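Local atomic coordinates of response regulator aspartate phosphatase I (Bacillus subtilis subsp. subtilis, PDB entry 4I1A), a protein that dephosphorylates the sporulation phosphotransferase Spo0F and activates excision and transfer of the mobile element ICEBs1 by inactivating its repressor ImmR. Residues Phe145-Ser150 with Thr183-Phe188; Asn218-Ile223 with Leu251-Lys256; Lys238-Ala243 with Glu273-Asn278; Gly310-Asp315 with Ala345-Glu350. All coordinates share one frame; numbering follows the deposited sequence.

Interaction 1 (Phe145-Ser150 with Thr183-Phe188)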
# COMPACT_ATOMS: atom_id res chain seq x y z
N PHE A 145 -3.87 20.94 -7.52
CA PHE A 145 -2.75 21.37 -6.69
C PHE A 145 -2.72 20.69 -5.32
O PHE A 145 -1.68 20.19 -4.89
CB PHE A 145 -2.77 22.89 -6.50
CG PHE A 145 -1.76 23.38 -5.51
CD1 PHE A 145 -0.41 23.39 -5.82
CD2 PHE A 145 -2.16 23.83 -4.25
CE1 PHE A 145 0.53 23.83 -4.91
CE2 PHE A 145 -1.22 24.27 -3.33
CZ PHE A 145 0.13 24.27 -3.66
N PHE A 146 -3.86 20.68 -4.64
CA PHE A 146 -3.97 20.03 -3.34
C PHE A 146 -3.64 18.54 -3.41
O PHE A 146 -2.99 17.99 -2.51
CB PHE A 146 -5.38 20.23 -2.75
CG PHE A 146 -5.69 21.65 -2.38
CD1 PHE A 146 -4.68 22.51 -1.95
CD2 PHE A 146 -6.98 22.14 -2.48
CE1 PHE A 146 -4.97 23.83 -1.61
CE2 PHE A 146 -7.28 23.46 -2.14
CZ PHE A 146 -6.27 24.31 -1.71
N PHE A 147 -4.09 17.88 -4.48
CA PHE A 147 -3.82 16.46 -4.65
C PHE A 147 -2.32 16.19 -4.66
O PHE A 147 -1.83 15.32 -3.95
CB PHE A 147 -4.45 15.92 -5.92
CG PHE A 147 -4.18 14.45 -6.14
CD1 PHE A 147 -4.96 13.49 -5.53
CD2 PHE A 147 -3.11 14.03 -6.94
CE1 PHE A 147 -4.71 12.14 -5.72
CE2 PHE A 147 -2.85 12.69 -7.13
CZ PHE A 147 -3.65 11.73 -6.52
N LYS A 148 -1.60 16.95 -5.48
CA LYS A 148 -0.15 16.79 -5.57
C LYS A 148 0.53 17.01 -4.23
O LYS A 148 1.42 16.24 -3.86
CB LYS A 148 0.42 17.75 -6.62
CG LYS A 148 -0.10 17.47 -8.01
CD LYS A 148 0.28 16.07 -8.47
CE LYS A 148 -0.48 15.67 -9.73
NZ LYS A 148 0.14 14.51 -10.45
N VAL A 149 0.11 18.04 -3.50
CA VAL A 149 0.68 18.33 -2.19
C VAL A 149 0.44 17.19 -1.21
O VAL A 149 1.35 16.80 -0.47
CB VAL A 149 0.16 19.67 -1.61
CG1 VAL A 149 0.65 19.87 -0.19
CG2 VAL A 149 0.59 20.84 -2.48
N SER A 150 -0.78 16.65 -1.20
CA SER A 150 -1.10 15.54 -0.30
C SER A 150 -0.20 14.37 -0.61
O SER A 150 0.22 13.64 0.29
CB SER A 150 -2.56 15.12 -0.40
OG SER A 150 -2.81 14.41 -1.60
N THR A 183 -11.33 11.72 -7.92
CA THR A 183 -12.05 11.46 -6.67
C THR A 183 -11.58 10.17 -6.01
O THR A 183 -11.24 10.17 -4.83
CB THR A 183 -13.56 11.41 -6.91
OG1 THR A 183 -14.04 12.73 -7.17
CG2 THR A 183 -14.28 10.86 -5.69
N VAL A 184 -11.56 9.09 -6.79
CA VAL A 184 -11.09 7.80 -6.29
C VAL A 184 -9.67 7.88 -5.76
O VAL A 184 -9.37 7.38 -4.68
CB VAL A 184 -11.16 6.72 -7.39
CG1 VAL A 184 -10.43 5.46 -6.93
CG2 VAL A 184 -12.60 6.41 -7.74
N ARG A 185 -8.79 8.52 -6.53
CA ARG A 185 -7.39 8.65 -6.13
C ARG A 185 -7.22 9.43 -4.83
O ARG A 185 -6.42 9.03 -3.97
CB ARG A 185 -6.56 9.27 -7.25
CG ARG A 185 -6.43 8.38 -8.48
CD ARG A 185 -5.59 9.05 -9.55
NE ARG A 185 -5.47 8.23 -10.75
CZ ARG A 185 -5.03 8.67 -11.92
NH1 ARG A 185 -4.68 9.94 -12.06
NH2 ARG A 185 -4.96 7.85 -12.96
N CYS A 186 -7.97 10.53 -4.68
CA CYS A 186 -7.97 11.31 -3.44
C CYS A 186 -8.36 10.44 -2.26
O CYS A 186 -7.69 10.45 -1.22
CB CYS A 186 -8.94 12.50 -3.52
SG CYS A 186 -8.32 13.87 -4.50
N GLN A 187 -9.43 9.67 -2.44
CA GLN A 187 -9.85 8.69 -1.44
C GLN A 187 -8.78 7.64 -1.13
O GLN A 187 -8.65 7.22 0.02
CB GLN A 187 -11.16 8.01 -1.88
CG GLN A 187 -12.35 8.94 -2.00
CD GLN A 187 -13.57 8.24 -2.59
OE1 GLN A 187 -13.44 7.30 -3.38
NE2 GLN A 187 -14.76 8.68 -2.20
N PHE A 188 -8.00 7.22 -2.13
CA PHE A 188 -6.90 6.28 -1.88
C PHE A 188 -5.88 6.91 -0.95
O PHE A 188 -5.35 6.25 -0.08
CB PHE A 188 -6.19 5.82 -3.17
CG PHE A 188 -6.94 4.76 -3.96
CD1 PHE A 188 -8.23 4.38 -3.61
CD2 PHE A 188 -6.35 4.16 -5.06
CE1 PHE A 188 -8.93 3.42 -4.36
CE2 PHE A 188 -7.03 3.19 -5.81
CZ PHE A 188 -8.33 2.82 -5.46
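Phe147 reaches from helix 139-155 to Cys186 on helix 180-196, and this is the tight part of the contact. SG of Cys186 comes within 3.5 Å of CD1 of Phe147. The sulfur sits at the rim of the ring, near its plane. SG of Cys186 lies 4.8 Å from the centroid of the Phe147 ring and 76° off the ring normal, a sulfur-aromatic contact made at the edge. Phe147 points its ring across the gap because CG is anti to the backbone N (chi1 179°). The CA atoms of Phe147 and Cys186 are 6.7 Å apart. The two helices are alpha-helices of the tetratricopeptide repeat (TPR) array, with helix 159-173 between them in sequence. Phe173 of that helix touches Cys186 from outside the pair. The loose side belongs to Arg185. Its CB packs obliquely on the ring, 3.7 Å from CE1 of Phe147. Beyond CB the chain is extended from CG to NE and carries the guanidinium away from Phe147 on the exposed side. No hydrogen bond joins the two segments. Within helix 139-155, OG of Ser150 donates to the carbonyl O of Phe147 at 2.7 Å, one turn along the same helix.

Interaction 2 (Asn218-Ile223 with Leu251-Lys256); sequences NIEHLI and LEIFEK
Ile253 of helix 240-257 points at the first turn of helix 220-236 and meets two side chains there. Its CG2 touches CG of Glu220 at 3.8 Å, the two side chains running at a slant to each other. Its CD1 meets CG2 of Ile223, also at 3.8 Å, and here the side chains cross at about a right angle. Glu220 reaches Ile253 with its methylene part: CG is anti to the backbone N (chi1 -170°), and the chain then bends at chi2. Both helices fall in the tetratricopeptide repeat region, and the contact joins the start of one helix to the late part of the next, as expected for neighbouring antiparallel helices. With an alanine here in place of the isoleucine, Glu220 CG and Ile223 CG2 would probably lose their apolar partner and a gap would open between the helices. The second pair is aromatic. His221 and Phe254 meet obliquely, planes 58° apart and centroids separated by 5.6 Å. NE2 of His221 lies 3.6 Å from CE1 of Phe254. His259 also meets the His221 ring, while Thr265 of helix 261-275 touches Phe254.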
# COMPACT_ATOMS: atom_id res chain seq x y z
N ASN A 218 -17.47 2.59 -14.47
CA ASN A 218 -16.81 1.55 -15.25
C ASN A 218 -15.29 1.70 -15.47
O ASN A 218 -14.78 1.32 -16.53
CB ASN A 218 -17.53 1.34 -16.58
CG ASN A 218 -18.74 0.44 -16.45
OD1 ASN A 218 -18.59 -0.78 -16.31
ND2 ASN A 218 -19.93 1.02 -16.50
N ILE A 219 -14.58 2.23 -14.49
CA ILE A 219 -13.13 2.24 -14.56
C ILE A 219 -12.60 0.91 -14.03
O ILE A 219 -12.55 0.68 -12.82
CB ILE A 219 -12.51 3.41 -13.78
CG1 ILE A 219 -13.26 4.71 -14.08
CG2 ILE A 219 -11.03 3.55 -14.15
CD1 ILE A 219 -13.20 5.11 -15.53
N GLU A 220 -12.20 0.04 -14.95
CA GLU A 220 -11.86 -1.34 -14.64
C GLU A 220 -10.69 -1.48 -13.66
O GLU A 220 -10.75 -2.26 -12.70
CB GLU A 220 -11.55 -2.10 -15.93
CG GLU A 220 -11.42 -3.61 -15.75
CD GLU A 220 -12.75 -4.35 -15.84
OE1 GLU A 220 -13.77 -3.81 -15.34
OE2 GLU A 220 -12.78 -5.46 -16.41
N HIS A 221 -9.63 -0.72 -13.90
CA HIS A 221 -8.44 -0.82 -13.06
C HIS A 221 -8.70 -0.29 -11.65
O HIS A 221 -8.16 -0.81 -10.67
CB HIS A 221 -7.25 -0.11 -13.69
CG HIS A 221 -5.95 -0.45 -13.03
ND1 HIS A 221 -5.18 0.49 -12.36
CD2 HIS A 221 -5.30 -1.62 -12.90
CE1 HIS A 221 -4.11 -0.10 -11.87
NE2 HIS A 221 -4.15 -1.38 -12.18
N LEU A 222 -9.51 0.76 -11.55
CA LEU A 222 -9.88 1.31 -10.25
C LEU A 222 -10.79 0.36 -9.47
O LEU A 222 -10.78 0.37 -8.24
CB LEU A 222 -10.53 2.68 -10.42
CG LEU A 222 -9.55 3.76 -10.84
CD1 LEU A 222 -10.19 5.13 -10.79
CD2 LEU A 222 -8.31 3.71 -9.96
N ILE A 223 -11.55 -0.46 -10.18
CA ILE A 223 -12.39 -1.47 -9.55
C ILE A 223 -11.51 -2.53 -8.90
O ILE A 223 -11.71 -2.91 -7.74
CB ILE A 223 -13.35 -2.13 -10.57
CG1 ILE A 223 -14.50 -1.18 -10.91
CG2 ILE A 223 -13.90 -3.45 -10.04
CD1 ILE A 223 -15.45 -1.71 -12.01
N LEU A 251 -8.14 -10.17 -8.53
CA LEU A 251 -7.32 -11.11 -9.27
C LEU A 251 -7.83 -11.36 -10.68
O LEU A 251 -7.04 -11.43 -11.62
CB LEU A 251 -7.26 -12.44 -8.50
CG LEU A 251 -6.20 -13.46 -8.91
CD1 LEU A 251 -4.83 -12.83 -8.75
CD2 LEU A 251 -6.32 -14.74 -8.08
N GLU A 252 -9.15 -11.48 -10.83
CA GLU A 252 -9.78 -11.74 -12.13
C GLU A 252 -9.41 -10.67 -13.14
O GLU A 252 -9.15 -10.96 -14.31
CB GLU A 252 -11.31 -11.77 -12.01
CG GLU A 252 -11.90 -12.89 -11.18
CD GLU A 252 -13.41 -12.73 -10.99
OE1 GLU A 252 -13.95 -13.27 -10.00
OE2 GLU A 252 -14.05 -12.06 -11.84
N ILE A 253 -9.42 -9.43 -12.67
CA ILE A 253 -9.15 -8.27 -13.52
C ILE A 253 -7.66 -8.13 -13.82
O ILE A 253 -7.26 -7.94 -14.97
CB ILE A 253 -9.71 -6.98 -12.87
CG1 ILE A 253 -11.24 -7.01 -12.88
CG2 ILE A 253 -9.18 -5.74 -13.58
CD1 ILE A 253 -11.87 -6.08 -11.86
N PHE A 254 -6.84 -8.24 -12.78
CA PHE A 254 -5.40 -8.09 -12.90
C PHE A 254 -4.76 -9.17 -13.78
O PHE A 254 -3.79 -8.89 -14.49
CB PHE A 254 -4.73 -8.09 -11.52
CG PHE A 254 -4.92 -6.83 -10.73
CD1 PHE A 254 -5.12 -5.60 -11.37
CD2 PHE A 254 -4.90 -6.86 -9.35
CE1 PHE A 254 -5.29 -4.43 -10.64
CE2 PHE A 254 -5.07 -5.70 -8.61
CZ PHE A 254 -5.27 -4.48 -9.25
N GLU A 255 -5.29 -10.39 -13.70
CA GLU A 255 -4.74 -11.51 -14.47
C GLU A 255 -4.93 -11.27 -15.97
O GLU A 255 -4.04 -11.58 -16.77
CB GLU A 255 -5.37 -12.84 -14.04
CG GLU A 255 -4.41 -14.05 -14.13
CD GLU A 255 -4.38 -14.91 -12.85
OE1 GLU A 255 -3.31 -15.44 -12.51
OE2 GLU A 255 -5.44 -15.06 -12.21
N LYS A 256 -6.06 -10.68 -16.34
CA LYS A 256 -6.32 -10.31 -17.72
C LYS A 256 -5.37 -9.20 -18.16
O LYS A 256 -4.70 -9.31 -19.18
CB LYS A 256 -7.76 -9.83 -17.89
CG LYS A 256 -8.82 -10.89 -17.63
CD LYS A 256 -10.22 -10.29 -17.77
CE LYS A 256 -11.32 -11.35 -17.72
NZ LYS A 256 -12.67 -10.74 -17.89

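Interaction 3 (Lys238-Ala243 with Glu273-Asn278); sequences KEYKKA and EAKQQN
Tyr240 lies against Lys275 and Gln276 where two helices of the tetratricopeptide repeat array meet, the start of helix 240-257 beside the end of helix 261-275. The side chain begins at CB, which packs on the amide of Gln276, 3.4 Å from its CD. CD2 of Tyr240 then meets CG of Gln276 at 3.8 Å. Tyr240 and Gln276 run alongside each other, pointing opposite ways. Farther out, CB of Lys275 sits over one face of the Tyr240 ring, 4.3 Å from its centroid, in a CH-pi contact. CA of Lys238 sits over the opposite face, toward the rim. At the tip, OH of Tyr240 touches CD of Lys275, brought there by an extended lysine chain (chi2 177°), and also meets a water. A leucine in place of Tyr240 would probably leave Lys275 CB without its ring face and that water without its phenolic partner. Glu239 caps the helix that Tyr240 opens: its OE2 accepts from Lys242 N at 2.7 Å. NZ of Lys275 forms a salt bridge with Asp235 of helix 220-236, which probably eases the repulsion between the ammonium groups of Lys275 and Lys238. The water accepts from both NZ atoms, Lys238 at 2.9 Å and Lys275 at 3.1 Å, and lies 2.7 Å from Tyr240 OH.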
# COMPACT_ATOMS: atom_id res chain seq x y z
N LYS A 238 -8.85 -9.09 10.17
CA LYS A 238 -8.99 -10.53 10.38
C LYS A 238 -10.34 -11.11 9.93
O LYS A 238 -10.74 -12.19 10.37
CB LYS A 238 -8.66 -10.89 11.83
CG LYS A 238 -7.37 -10.25 12.30
CD LYS A 238 -6.82 -10.88 13.56
CE LYS A 238 -5.48 -10.23 13.92
NZ LYS A 238 -4.55 -10.14 12.75
N GLU A 239 -11.05 -10.39 9.06
CA GLU A 239 -12.15 -11.03 8.35
C GLU A 239 -11.65 -11.60 7.03
O GLU A 239 -11.84 -11.02 5.95
CB GLU A 239 -13.36 -10.12 8.17
CG GLU A 239 -14.70 -10.90 8.23
CD GLU A 239 -14.68 -12.22 7.44
OE1 GLU A 239 -14.26 -13.28 7.99
OE2 GLU A 239 -15.07 -12.21 6.25
N TYR A 240 -11.01 -12.77 7.13
CA TYR A 240 -10.33 -13.41 6.02
C TYR A 240 -11.25 -13.89 4.91
O TYR A 240 -10.85 -13.93 3.74
CB TYR A 240 -9.49 -14.56 6.56
CG TYR A 240 -8.46 -14.14 7.59
CD1 TYR A 240 -7.67 -13.02 7.38
CD2 TYR A 240 -8.28 -14.86 8.77
CE1 TYR A 240 -6.72 -12.62 8.32
CE2 TYR A 240 -7.34 -14.48 9.71
CZ TYR A 240 -6.56 -13.36 9.49
OH TYR A 240 -5.62 -12.98 10.42
N LYS A 241 -12.49 -14.26 5.24
CA LYS A 241 -13.43 -14.71 4.22
C LYS A 241 -13.75 -13.58 3.25
O LYS A 241 -13.66 -13.75 2.03
CB LYS A 241 -14.72 -15.26 4.83
CG LYS A 241 -14.63 -16.71 5.28
CD LYS A 241 -15.97 -17.21 5.79
CE LYS A 241 -16.07 -18.72 5.71
NZ LYS A 241 -17.43 -19.21 6.07
N LYS A 242 -14.10 -12.42 3.79
CA LYS A 242 -14.37 -11.27 2.95
C LYS A 242 -13.10 -10.80 2.23
O LYS A 242 -13.16 -10.43 1.05
CB LYS A 242 -15.03 -10.13 3.75
CG LYS A 242 -16.51 -10.38 4.02
CD LYS A 242 -17.25 -9.16 4.57
CE LYS A 242 -17.23 -9.15 6.09
NZ LYS A 242 -18.24 -8.20 6.66
N ALA A 243 -11.97 -10.85 2.92
CA ALA A 243 -10.68 -10.49 2.32
C ALA A 243 -10.46 -11.28 1.04
O ALA A 243 -10.16 -10.72 -0.01
CB ALA A 243 -9.53 -10.72 3.31
N GLU A 273 -5.16 -17.12 3.06
CA GLU A 273 -5.62 -18.51 3.08
C GLU A 273 -4.80 -19.36 4.05
O GLU A 273 -5.33 -20.26 4.71
CB GLU A 273 -5.57 -19.11 1.68
CG GLU A 273 -6.62 -18.52 0.72
CD GLU A 273 -8.04 -18.83 1.16
OE1 GLU A 273 -8.27 -19.93 1.69
OE2 GLU A 273 -8.94 -17.98 0.98
N ALA A 274 -3.51 -19.07 4.13
CA ALA A 274 -2.62 -19.73 5.08
C ALA A 274 -3.04 -19.43 6.53
O ALA A 274 -3.04 -20.31 7.39
CB ALA A 274 -1.19 -19.29 4.85
N LYS A 275 -3.41 -18.17 6.79
CA LYS A 275 -3.86 -17.78 8.13
C LYS A 275 -5.15 -18.50 8.54
O LYS A 275 -5.45 -18.59 9.73
CB LYS A 275 -4.07 -16.27 8.22
CG LYS A 275 -2.81 -15.43 8.12
CD LYS A 275 -3.19 -13.96 8.17
CE LYS A 275 -2.10 -13.07 7.60
NZ LYS A 275 -2.44 -11.64 7.82
N GLN A 276 -5.93 -18.98 7.58
CA GLN A 276 -7.12 -19.77 7.91
C GLN A 276 -6.80 -21.25 7.93
O GLN A 276 -7.69 -22.08 8.06
CB GLN A 276 -8.26 -19.52 6.92
CG GLN A 276 -8.68 -18.07 6.79
CD GLN A 276 -9.84 -17.90 5.84
OE1 GLN A 276 -10.99 -18.13 6.20
NE2 GLN A 276 -9.54 -17.50 4.60
N GLN A 277 -5.51 -21.56 7.80
CA GLN A 277 -5.03 -22.94 7.70
C GLN A 277 -5.56 -23.66 6.46
O GLN A 277 -5.57 -24.90 6.41
CB GLN A 277 -5.34 -23.76 8.95
CG GLN A 277 -4.71 -23.21 10.23
CD GLN A 277 -5.68 -22.36 11.03
OE1 GLN A 277 -6.66 -22.88 11.57
NE2 GLN A 277 -5.43 -21.06 11.09
N ASN A 278 -5.97 -22.90 5.45
CA ASN A 278 -6.34 -23.50 4.17
C ASN A 278 -5.09 -23.71 3.33
O ASN A 278 -4.91 -23.06 2.30
CB ASN A 278 -7.37 -22.64 3.44
CG ASN A 278 -8.71 -22.59 4.16
OD1 ASN A 278 -9.09 -23.54 4.84
ND2 ASN A 278 -9.42 -21.48 4.01
O HOH W 1 -4.39 -10.62 9.94

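Interaction 4 (Gly310-Asp315 with Ala345-Glu350)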
# COMPACT_ATOMS: atom_id res chain seq x y z
N GLY A 310 8.84 -20.44 4.08
CA GLY A 310 9.52 -20.92 5.27
C GLY A 310 8.53 -21.13 6.40
O GLY A 310 8.67 -22.03 7.21
N LEU A 311 7.52 -20.26 6.44
CA LEU A 311 6.45 -20.31 7.43
C LEU A 311 5.52 -21.50 7.17
O LEU A 311 5.17 -22.22 8.10
CB LEU A 311 5.65 -19.00 7.34
CG LEU A 311 5.38 -18.08 8.53
CD1 LEU A 311 6.47 -18.12 9.58
CD2 LEU A 311 5.19 -16.67 8.01
N PHE A 312 5.09 -21.71 5.92
CA PHE A 312 3.98 -22.64 5.67
C PHE A 312 4.24 -23.81 4.72
O PHE A 312 3.61 -24.86 4.86
CB PHE A 312 2.74 -21.87 5.13
CG PHE A 312 2.26 -20.76 6.04
CD1 PHE A 312 1.73 -21.05 7.29
CD2 PHE A 312 2.32 -19.44 5.64
CE1 PHE A 312 1.29 -20.03 8.13
CE2 PHE A 312 1.88 -18.43 6.47
CZ PHE A 312 1.36 -18.72 7.72
N PHE A 313 5.13 -23.63 3.75
CA PHE A 313 5.17 -24.52 2.59
C PHE A 313 6.46 -25.33 2.40
O PHE A 313 6.72 -25.88 1.33
CB PHE A 313 4.83 -23.72 1.33
CG PHE A 313 3.49 -23.03 1.40
CD1 PHE A 313 2.34 -23.76 1.70
CD2 PHE A 313 3.38 -21.67 1.21
CE1 PHE A 313 1.10 -23.13 1.78
CE2 PHE A 313 2.14 -21.03 1.29
CZ PHE A 313 1.01 -21.76 1.57
N SER A 314 7.26 -25.39 3.45
CA SER A 314 8.43 -26.25 3.50
C SER A 314 8.18 -27.12 4.71
O SER A 314 7.04 -27.26 5.15
CB SER A 314 9.71 -25.43 3.65
OG SER A 314 9.51 -24.30 4.50
N ASP A 315 9.22 -27.70 5.28
CA ASP A 315 8.98 -28.50 6.47
C ASP A 315 9.46 -27.75 7.70
O ASP A 315 9.89 -28.34 8.68
CB ASP A 315 9.62 -29.88 6.37
CG ASP A 315 8.95 -30.88 7.30
OD1 ASP A 315 7.80 -30.63 7.71
OD2 ASP A 315 9.58 -31.92 7.61
N ALA A 345 6.95 -13.15 14.29
CA ALA A 345 7.06 -13.25 15.74
C ALA A 345 5.76 -13.69 16.38
O ALA A 345 5.78 -14.53 17.30
CB ALA A 345 7.52 -11.93 16.34
N ASP A 346 4.62 -13.14 15.92
CA ASP A 346 3.32 -13.53 16.50
C ASP A 346 3.06 -15.02 16.28
O ASP A 346 2.66 -15.75 17.20
CB ASP A 346 2.16 -12.71 15.93
CG ASP A 346 2.18 -11.26 16.38
OD1 ASP A 346 2.98 -10.91 17.29
OD2 ASP A 346 1.40 -10.45 15.83
N TYR A 347 3.30 -15.45 15.06
CA TYR A 347 3.11 -16.83 14.65
C TYR A 347 3.91 -17.82 15.50
O TYR A 347 3.38 -18.85 15.93
CB TYR A 347 3.45 -16.97 13.16
CG TYR A 347 3.45 -18.40 12.67
CD1 TYR A 347 4.59 -19.19 12.78
CD2 TYR A 347 2.31 -18.97 12.12
CE1 TYR A 347 4.60 -20.50 12.35
CE2 TYR A 347 2.31 -20.28 11.70
CZ TYR A 347 3.45 -21.04 11.80
OH TYR A 347 3.45 -22.36 11.36
N PHE A 348 5.18 -17.52 15.75
CA PHE A 348 6.01 -18.38 16.59
C PHE A 348 5.58 -18.32 18.06
O PHE A 348 5.70 -19.31 18.79
CB PHE A 348 7.50 -18.06 16.42
CG PHE A 348 8.07 -18.50 15.10
CD1 PHE A 348 7.77 -19.75 14.59
CD2 PHE A 348 8.86 -17.64 14.35
CE1 PHE A 348 8.27 -20.15 13.35
CE2 PHE A 348 9.37 -18.04 13.12
CZ PHE A 348 9.07 -19.29 12.62
N HIS A 349 5.08 -17.17 18.48
CA HIS A 349 4.51 -17.07 19.82
C HIS A 349 3.31 -18.01 19.96
O HIS A 349 3.20 -18.74 20.95
CB HIS A 349 4.11 -15.63 20.12
CG HIS A 349 3.34 -15.48 21.39
ND1 HIS A 349 3.93 -15.20 22.61
CD2 HIS A 349 2.01 -15.57 21.64
CE1 HIS A 349 3.01 -15.13 23.54
NE2 HIS A 349 1.83 -15.35 22.98
N GLU A 350 2.43 -18.02 18.96
CA GLU A 350 1.25 -18.88 19.01
C GLU A 350 1.63 -20.35 19.03
O GLU A 350 0.92 -21.15 19.62
CB GLU A 350 0.30 -18.58 17.84
CG GLU A 350 -0.44 -17.25 17.98
CD GLU A 350 -1.30 -17.17 19.24
OE1 GLU A 350 -1.93 -18.18 19.61
OE2 GLU A 350 -1.34 -16.08 19.86
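Between 310-315 and 345-350 the CA atoms come nearest at Leu311 and Tyr347, 8.7 Å apart, and residues 310-313 form a wider pi-type turn. Side chains fill the gap. Tyr347 reaches across with CG anti to the backbone N (chi1 173°), and its ring is met by both Leu311 and Phe312. CG of Leu311 lies over one face of the Tyr347 ring. The nearest side-chain approach of this pair is between CD1 of Leu311 and CD1 of Tyr347, at 3.9 Å. CD1 of Leu311 also approaches CZ of Phe348 at 4.2 Å, so this one methyl touches two aromatic side chains. Phe312 meets the Tyr347 ring obliquely: its CE1 is 3.7 Å from CE2 of Tyr347. The planes of these two rings stand at 86° and their centroids 5.6 Å apart, an oblique pair. Around this core, Ile321 of helix 318-330 touches both Leu311 and Phe348. Tyr271 and Ala274 of helix 261-275 touch Phe312. Leu311 lies at the end of the predicted fifth tetratricopeptide repeat and Tyr347 in the predicted sixth. The contact links helix 299-313 to helix 334-351, near the C-terminal end of the superhelix. No hydrogen bond or salt bridge crosses it. Its hold therefore rests on apolar and aromatic contacts, and depends on how closely Leu311 and Phe312 fit the Tyr347 ring.

The four contacts follow the chain along the tetratricopeptide repeat array. Interaction 1 touches interaction 2, their centres about 21 Å apart, through CB of Val184 and CD1 of Leu222 at 3.9 Å. Interactions 2 and 3 share helix 240-257: one uses its late turns, the other its start. Their centres are about 22 Å apart and their nearest atoms about 9 Å, without touching. Interactions 3 and 4 are the closest pair by centres, about 15 Å apart, and touch where CB of Ala274 meets CE2 of Phe312 at 3.6 Å. Interactions 1 and 4 lie on opposite sides of the chain's centre, about 39 Å apart between centres. This is the apo form, with no ligand to which the contacts can be related.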